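Local coordinates for A-type flavoprotein (Giardia intestinalis, PDB 2Q9U), which probably scavenges dioxygen in this parasite, passing electrons from a flavin mononucleotide to a non-haem diiron centre, at residues 85-90 with 169-174. Numbering follows the deposited sequence.
Sequences HAEGDH and SNDGFG. With FEO (mu-oxo-diiron), chain G.
The carboxylate of D171, at the end of strand 166-170, bridges the two irons of the mu-oxo-diiron centre and meets H85 and H90 of loop 85-90 there. D171 OD1 binds iron FE1 and D171 OD2 iron FE2, each at 2.0 Å. Loop 85-90 supplies two ligands to each metal: D89 OD2 and H90 NE2 to FE1, H85 NE2 and E87 OE1 to FE2. H230 and H152 add one histidine to each iron. The carboxylate spans the irons beside the two NE2 atoms, its plane 75° from the H85 ring and 67° from the H90 ring. The close approach of H90 NE2 to D171 OD1, 2.9 Å, reflects their shared iron.

Behind the metals, N170 wedges its amide between the two histidines. With CG anti to the backbone N (chi1 -173°), it sets OD1 3.0 Å from H85 CB and lays ND2 over one face of the H90 ring, 3.8 Å above its plane and offset toward the rim. The stronger polar partner of N170 is D55. N170 OD1 also accepts a weak hydrogen bond from D171 N, tying this second-shell amide to the bridging ligand. H85 ND1 bonds to D155, which fixes the ring's rotation with NE2 toward iron.

This is HxExDH, the flavodiiron version of the metallo-beta-lactamase HxHxDH motif. Y267 of the second subunit bonds to E87 OE2, and an FMN touches E87, a placement consistent with short-range electron transfer from flavin to the irons; three carboxylate ligands and the oxo group would probably stabilise the oxidised, ferric pair.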
loop_
_atom_site.group_PDB
_atom_site.type_symbol
_atom_site.label_atom_id
_atom_site.label_comp_id
_atom_site.label_asym_id
_atom_site.label_seq_id
_atom_site.Cartn_x
_atom_site.Cartn_y
_atom_site.Cartn_z
ATOM N N HIS A 85 18.427 27.703 -0.980
ATOM C CA HIS A 85 18.684 26.240 -1.084
ATOM C C HIS A 85 18.303 25.813 -2.514
ATOM O O HIS A 85 17.329 26.316 -3.062
ATOM C CB HIS A 85 17.822 25.564 -0.007
ATOM C CG HIS A 85 17.969 24.074 0.127
ATOM N ND1 HIS A 85 19.164 23.400 0.019
ATOM C CD2 HIS A 85 17.050 23.147 0.490
ATOM C CE1 HIS A 85 18.964 22.107 0.234
ATOM N NE2 HIS A 85 17.691 21.928 0.537
ATOM N N ALA A 86 19.074 24.919 -3.130
ATOM C CA ALA A 86 18.868 24.604 -4.534
ATOM C C ALA A 86 18.054 23.318 -4.746
ATOM O O ALA A 86 17.751 22.958 -5.887
ATOM C CB ALA A 86 20.222 24.490 -5.253
ATOM N N GLU A 87 17.715 22.622 -3.656
ATOM C CA GLU A 87 16.938 21.383 -3.772
ATOM C C GLU A 87 15.606 21.628 -4.494
ATOM O O GLU A 87 14.976 22.697 -4.327
ATOM C CB GLU A 87 16.740 20.695 -2.404
ATOM C CG GLU A 87 16.343 19.203 -2.544
ATOM C CD GLU A 87 16.160 18.537 -1.216
ATOM O OE1 GLU A 87 16.772 19.015 -0.236
ATOM O OE2 GLU A 87 15.376 17.561 -1.153
ATOM N N GLY A 88 15.206 20.656 -5.321
ATOM C CA GLY A 88 14.015 20.774 -6.181
ATOM C C GLY A 88 12.721 21.214 -5.511
ATOM O O GLY A 88 11.929 21.946 -6.106
ATOM N N ASP A 89 12.494 20.778 -4.280
ATOM C CA ASP A 89 11.271 21.153 -3.585
ATOM C C ASP A 89 11.112 22.664 -3.368
ATOM O O ASP A 89 9.991 23.138 -3.249
ATOM C CB ASP A 89 11.051 20.362 -2.288
ATOM C CG ASP A 89 12.227 20.445 -1.313
ATOM O OD1 ASP A 89 13.392 20.503 -1.746
ATOM O OD2 ASP A 89 11.979 20.429 -0.092
ATOM N N HIS A 90 12.211 23.412 -3.333
ATOM C CA HIS A 90 12.117 24.879 -3.234
ATOM C C HIS A 90 12.609 25.598 -4.468
ATOM O O HIS A 90 12.754 26.818 -4.444
ATOM C CB HIS A 90 12.971 25.357 -2.056
ATOM C CG HIS A 90 12.737 24.543 -0.839
ATOM N ND1 HIS A 90 11.574 24.643 -0.118
ATOM C CD2 HIS A 90 13.452 23.540 -0.277
ATOM C CE1 HIS A 90 11.586 23.747 0.855
ATOM N NE2 HIS A 90 12.721 23.072 0.785
ATOM N N SER A 169 14.036 30.496 7.395
ATOM C CA SER A 169 14.965 29.409 7.715
ATOM C C SER A 169 14.998 28.288 6.676
ATOM O O SER A 169 15.732 27.331 6.835
ATOM C CB SER A 169 14.627 28.821 9.096
ATOM O OG SER A 169 13.271 28.398 9.112
ATOM N N ASN A 170 14.159 28.391 5.653
ATOM C CA ASN A 170 14.111 27.370 4.591
ATOM C C ASN A 170 13.802 25.987 5.235
ATOM O O ASN A 170 12.835 25.893 5.997
ATOM C CB ASN A 170 15.416 27.437 3.753
ATOM C CG ASN A 170 15.387 26.550 2.527
ATOM O OD1 ASN A 170 16.075 25.534 2.474
ATOM N ND2 ASN A 170 14.588 26.926 1.541
ATOM N N ASP A 171 14.587 24.946 4.963
ATOM C CA ASP A 171 14.337 23.619 5.518
ATOM C C ASP A 171 14.402 23.659 7.046
ATOM O O ASP A 171 13.678 22.914 7.759
ATOM C CB ASP A 171 15.366 22.598 5.017
ATOM C CG ASP A 171 15.019 21.997 3.639
ATOM O OD1 ASP A 171 13.834 21.972 3.196
ATOM O OD2 ASP A 171 15.978 21.519 3.009
ATOM N N GLY A 172 15.274 24.526 7.571
ATOM C CA GLY A 172 15.359 24.679 9.027
ATOM C C GLY A 172 14.010 24.957 9.662
ATOM O O GLY A 172 13.222 25.762 9.145
ATOM N N PHE A 173 13.752 24.289 10.786
ATOM C CA PHE A 173 12.508 24.445 11.559
ATOM C C PHE A 173 11.278 23.930 10.821
ATOM O O PHE A 173 10.150 24.168 11.247
ATOM C CB PHE A 173 12.278 25.891 12.043
ATOM C CG PHE A 173 13.325 26.360 13.009
ATOM C CD1 PHE A 173 14.515 26.937 12.536
ATOM C CD2 PHE A 173 13.139 26.195 14.375
ATOM C CE1 PHE A 173 15.514 27.351 13.445
ATOM C CE2 PHE A 173 14.121 26.605 15.297
ATOM C CZ PHE A 173 15.309 27.183 14.817
ATOM N N GLY A 174 11.515 23.184 9.736
ATOM C CA GLY A 174 10.428 22.673 8.913
ATOM C C GLY A 174 9.747 21.440 9.465
ATOM O O GLY A 174 10.304 20.717 10.326
HETATM FE FE1 FEO G . 12.971 21.048 1.608
HETATM FE FE2 FEO G . 16.337 20.286 1.413
HETATM O O FEO G . 14.526 20.853 0.628
#